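PDB 3E38: two-domain protein containing predicted PHP-like metal-dependent phosphoesterase from Bacteroides vulgatus ATCC 8482, which probably acts as a metal-dependent phosphoesterase of the PHP type, binding zinc ions and perhaps cleaving nucleic acids as a 5'-3' exonuclease. Local coordinates for residues F253-E261 with L272-L282. Residues are numbered along the deposited sequence; the frame is centred on the assembly and turned at random.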
loop_
_atom_site.group_PDB
_atom_site.type_symbol
_atom_site.label_atom_id
_atom_site.label_comp_id
_atom_site.label_asym_id
_atom_site.label_seq_id
_atom_site.Cartn_x
_atom_site.Cartn_y
_atom_site.Cartn_z
ATOM N N PHE B 253 -30.429 4.292 -3.421
ATOM C CA PHE B 253 -29.142 3.795 -2.818
ATOM C C PHE B 253 -28.175 4.957 -2.784
ATOM O O PHE B 253 -27.514 5.236 -1.789
ATOM C CB PHE B 253 -28.598 2.591 -3.606
ATOM C CG PHE B 253 -27.378 1.955 -3.013
ATOM C CD1 PHE B 253 -27.471 1.141 -1.887
ATOM C CD2 PHE B 253 -26.131 2.135 -3.595
ATOM C CE1 PHE B 253 -26.340 0.539 -1.336
ATOM C CE2 PHE B 253 -24.993 1.535 -3.037
ATOM C CZ PHE B 253 -25.107 0.737 -1.903
ATOM N N PHE B 254 -28.170 5.701 -3.872
ATOM C CA PHE B 254 -27.292 6.860 -3.975
ATOM C C PHE B 254 -27.646 7.858 -2.926
ATOM O O PHE B 254 -26.799 8.488 -2.343
ATOM C CB PHE B 254 -27.388 7.546 -5.330
ATOM C CG PHE B 254 -26.530 8.786 -5.425
ATOM C CD1 PHE B 254 -25.154 8.681 -5.525
ATOM C CD2 PHE B 254 -27.097 10.057 -5.419
ATOM C CE1 PHE B 254 -24.356 9.809 -5.615
ATOM C CE2 PHE B 254 -26.278 11.204 -5.512
ATOM C CZ PHE B 254 -24.930 11.072 -5.618
ATOM N N GLU B 255 -28.938 7.988 -2.706
ATOM C CA GLU B 255 -29.483 8.945 -1.713
ATOM C C GLU B 255 -28.975 8.612 -0.305
ATOM O O GLU B 255 -28.799 9.476 0.549
ATOM C CB GLU B 255 -31.015 8.946 -1.782
ATOM C CG GLU B 255 -31.715 10.056 -1.030
ATOM C CD GLU B 255 -31.815 9.797 0.458
ATOM O OE1 GLU B 255 -32.206 8.668 0.848
ATOM O OE2 GLU B 255 -31.530 10.739 1.239
ATOM N N LYS B 256 -28.672 7.348 -0.096
ATOM C CA LYS B 256 -28.170 6.876 1.196
ATOM C C LYS B 256 -26.646 6.969 1.272
ATOM O O LYS B 256 -26.054 6.882 2.354
ATOM C CB LYS B 256 -28.547 5.411 1.381
ATOM C CG LYS B 256 -30.007 5.135 1.412
ATOM C CD LYS B 256 -30.569 5.467 2.727
ATOM C CE LYS B 256 -31.886 4.757 2.905
ATOM N NZ LYS B 256 -32.428 5.090 4.230
ATOM N N CYS B 257 -26.028 7.166 0.111
ATOM C CA CYS B 257 -24.545 7.169 -0.004
ATOM C C CYS B 257 -23.930 8.510 0.326
ATOM O O CYS B 257 -22.753 8.611 0.654
ATOM C CB CYS B 257 -24.103 6.777 -1.410
ATOM S SG CYS B 257 -24.277 5.031 -1.802
ATOM N N VAL B 258 -24.759 9.536 0.207
ATOM C CA VAL B 258 -24.311 10.906 0.446
ATOM C C VAL B 258 -25.193 11.590 1.458
ATOM O O VAL B 258 -26.375 11.301 1.595
ATOM C CB VAL B 258 -24.238 11.764 -0.869
ATOM C CG1 VAL B 258 -23.156 11.231 -1.793
ATOM C CG2 VAL B 258 -25.600 11.815 -1.574
ATOM N N LYS B 259 -24.553 12.451 2.220
ATOM C CA LYS B 259 -25.241 13.292 3.178
ATOM C C LYS B 259 -25.042 14.708 2.716
ATOM O O LYS B 259 -23.972 15.251 2.817
ATOM C CB LYS B 259 -24.707 13.079 4.586
ATOM C CG LYS B 259 -25.350 13.989 5.634
ATOM C CD LYS B 259 -24.987 13.553 7.062
ATOM C CE LYS B 259 -23.467 13.556 7.314
ATOM N NZ LYS B 259 -23.088 13.160 8.705
ATOM N N ILE B 260 -26.087 15.265 2.144
ATOM C CA ILE B 260 -26.091 16.628 1.640
ATOM C C ILE B 260 -26.714 17.556 2.651
ATOM O O ILE B 260 -27.817 17.333 3.116
ATOM C CB ILE B 260 -26.936 16.742 0.353
ATOM C CG1 ILE B 260 -26.416 15.775 -0.702
ATOM C CG2 ILE B 260 -26.952 18.190 -0.151
ATOM C CD1 ILE B 260 -27.433 15.440 -1.767
ATOM N N GLU B 261 -25.992 18.605 2.987
ATOM C CA GLU B 261 -26.507 19.630 3.895
ATOM C C GLU B 261 -26.184 21.041 3.402
ATOM O O GLU B 261 -25.078 21.319 2.951
ATOM C CB GLU B 261 -25.921 19.472 5.294
ATOM C CG GLU B 261 -26.109 18.134 5.964
ATOM C CD GLU B 261 -25.348 18.088 7.293
ATOM O OE1 GLU B 261 -24.878 19.156 7.736
ATOM O OE2 GLU B 261 -25.206 16.999 7.892
ATOM N N LEU B 272 -23.209 24.037 0.020
ATOM C CA LEU B 272 -23.537 22.701 0.520
ATOM C C LEU B 272 -22.326 21.990 1.087
ATOM O O LEU B 272 -21.182 22.345 0.842
ATOM C CB LEU B 272 -24.111 21.820 -0.608
ATOM C CG LEU B 272 -25.375 22.266 -1.357
ATOM C CD1 LEU B 272 -25.660 21.331 -2.535
ATOM C CD2 LEU B 272 -26.551 22.324 -0.404
ATOM N N SER B 273 -22.594 20.991 1.902
ATOM C CA SER B 273 -21.524 20.089 2.326
ATOM C C SER B 273 -22.024 18.703 2.011
ATOM O O SER B 273 -22.989 18.244 2.625
ATOM C CB SER B 273 -21.160 20.194 3.816
ATOM O OG SER B 273 -22.129 19.533 4.632
ATOM N N ILE B 274 -21.381 18.057 1.044
ATOM C CA ILE B 274 -21.736 16.692 0.644
ATOM C C ILE B 274 -20.688 15.684 1.101
ATOM O O ILE B 274 -19.516 15.804 0.829
ATOM C CB ILE B 274 -21.890 16.613 -0.854
ATOM C CG1 ILE B 274 -22.818 17.733 -1.307
ATOM C CG2 ILE B 274 -22.413 15.250 -1.262
ATOM C CD1 ILE B 274 -23.026 17.773 -2.776
ATOM N N THR B 275 -21.133 14.707 1.852
ATOM C CA THR B 275 -20.245 13.681 2.352
ATOM C C THR B 275 -20.627 12.314 1.860
ATOM O O THR B 275 -21.786 11.914 1.931
ATOM C CB THR B 275 -20.284 13.638 3.879
ATOM O OG1 THR B 275 -20.041 14.953 4.377
ATOM C CG2 THR B 275 -19.249 12.665 4.445
ATOM N N ASN B 276 -19.602 11.640 1.347
ATOM C CA ASN B 276 -19.645 10.264 0.901
ATOM C C ASN B 276 -19.407 9.459 2.160
ATOM O O ASN B 276 -18.311 9.492 2.769
ATOM C CB ASN B 276 -18.564 9.986 -0.148
ATOM C CG ASN B 276 -18.727 8.645 -0.847
ATOM O OD1 ASN B 276 -19.531 7.818 -0.449
ATOM N ND2 ASN B 276 -17.924 8.419 -1.897
ATOM N N VAL B 277 -20.449 8.762 2.584
ATOM C CA VAL B 277 -20.404 8.005 3.831
ATOM C C VAL B 277 -20.149 6.519 3.532
ATOM O O VAL B 277 -20.345 5.642 4.377
ATOM C CB VAL B 277 -21.728 8.232 4.656
ATOM C CG1 VAL B 277 -21.930 9.717 4.970
ATOM C CG2 VAL B 277 -22.915 7.712 3.921
ATOM N N THR B 278 -19.693 6.259 2.316
ATOM C CA THR B 278 -19.433 4.874 1.871
ATOM C C THR B 278 -17.991 4.601 1.506
ATOM O O THR B 278 -17.119 5.445 1.622
ATOM C CB THR B 278 -20.296 4.480 0.667
ATOM O OG1 THR B 278 -19.790 5.094 -0.517
ATOM C CG2 THR B 278 -21.751 4.948 0.864
ATOM N N ASP B 279 -17.774 3.350 1.139
ATOM C CA ASP B 279 -16.484 2.823 0.686
ATOM C C ASP B 279 -16.406 2.954 -0.839
ATOM O O ASP B 279 -15.407 2.608 -1.481
ATOM C CB ASP B 279 -16.303 1.336 1.051
ATOM C CG ASP B 279 -15.871 1.101 2.469
ATOM O OD1 ASP B 279 -15.437 2.066 3.130
ATOM O OD2 ASP B 279 -15.942 -0.077 2.901
ATOM N N LEU B 280 -17.482 3.482 -1.401
ATOM C CA LEU B 280 -17.616 3.630 -2.831
ATOM C C LEU B 280 -17.334 5.031 -3.304
ATOM O O LEU B 280 -17.941 5.997 -2.851
ATOM C CB LEU B 280 -19.052 3.317 -3.289
ATOM C CG LEU B 280 -19.834 2.066 -2.873
ATOM C CD1 LEU B 280 -21.093 1.890 -3.794
ATOM C CD2 LEU B 280 -18.981 0.889 -2.944
ATOM N N VAL B 281 -16.467 5.112 -4.292
ATOM C CA VAL B 281 -16.166 6.365 -4.912
ATOM C C VAL B 281 -17.361 6.670 -5.785
ATOM O O VAL B 281 -17.983 5.776 -6.348
ATOM C CB VAL B 281 -14.932 6.342 -5.797
ATOM C CG1 VAL B 281 -15.242 5.555 -7.069
ATOM C CG2 VAL B 281 -14.523 7.794 -6.131
ATOM N N LEU B 282 -17.676 7.947 -5.848
ATOM C CA LEU B 282 -18.843 8.438 -6.576
ATOM C C LEU B 282 -18.393 9.483 -7.559
ATOM O O LEU B 282 -17.640 10.366 -7.226
ATOM C CB LEU B 282 -19.883 9.010 -5.592
ATOM C CG LEU B 282 -20.324 8.039 -4.484
ATOM C CD1 LEU B 282 -20.917 8.759 -3.254
ATOM C CD2 LEU B 282 -21.305 6.969 -5.064
HETATM O O HOH W 1 -22.112 16.324 4.222
#
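I260 and I274 face each other as a non-hydrogen-bonded pair in the antiparallel beta hairpin that opens the Ig-like domain, entered directly from helix 247-257. K259 with T275 and E261 with S273 form the hydrogen-bonded pairs, and V277 N extends the ladder to C257 O (3.0 Å). I260 and I274 lie side by side, pointing the same way, I260 CG1 4.1 Å from I274 CG2, on the face that looks into the sandwich, where I341 touches I260 and L301 touches I274. V258 has CG1 beside its backbone N (chi1 -66°), which brings that methyl to 3.6 Å from L282 CD1, while CG2 lies over one face of the F254 ring, offset toward its rim. T278 CG2 packs on C257 SG at 3.7 Å. Farther along the loop, L280 CD1 meets the F253 ring at its edge, in plane with it, the two side chains crossing at about a right angle. N276 ties this loop together: OD1 accepts from T278 N in an Asx turn and from T278 OG1 (2.7 Å), and ND2 donates almost straight to L280 O (2.6 Å, 167°) and also reaches L301 O. With an alanine in its place, T278 N and OG1 would probably lose their shared acceptor and the carbonyls of L280 and L301 their donor, leaving the loop freer to shift. On the solvent-facing side, one water donates to K259 O at 2.6 Å and is hydrogen-bonded to T275 OG1 and S273 OG.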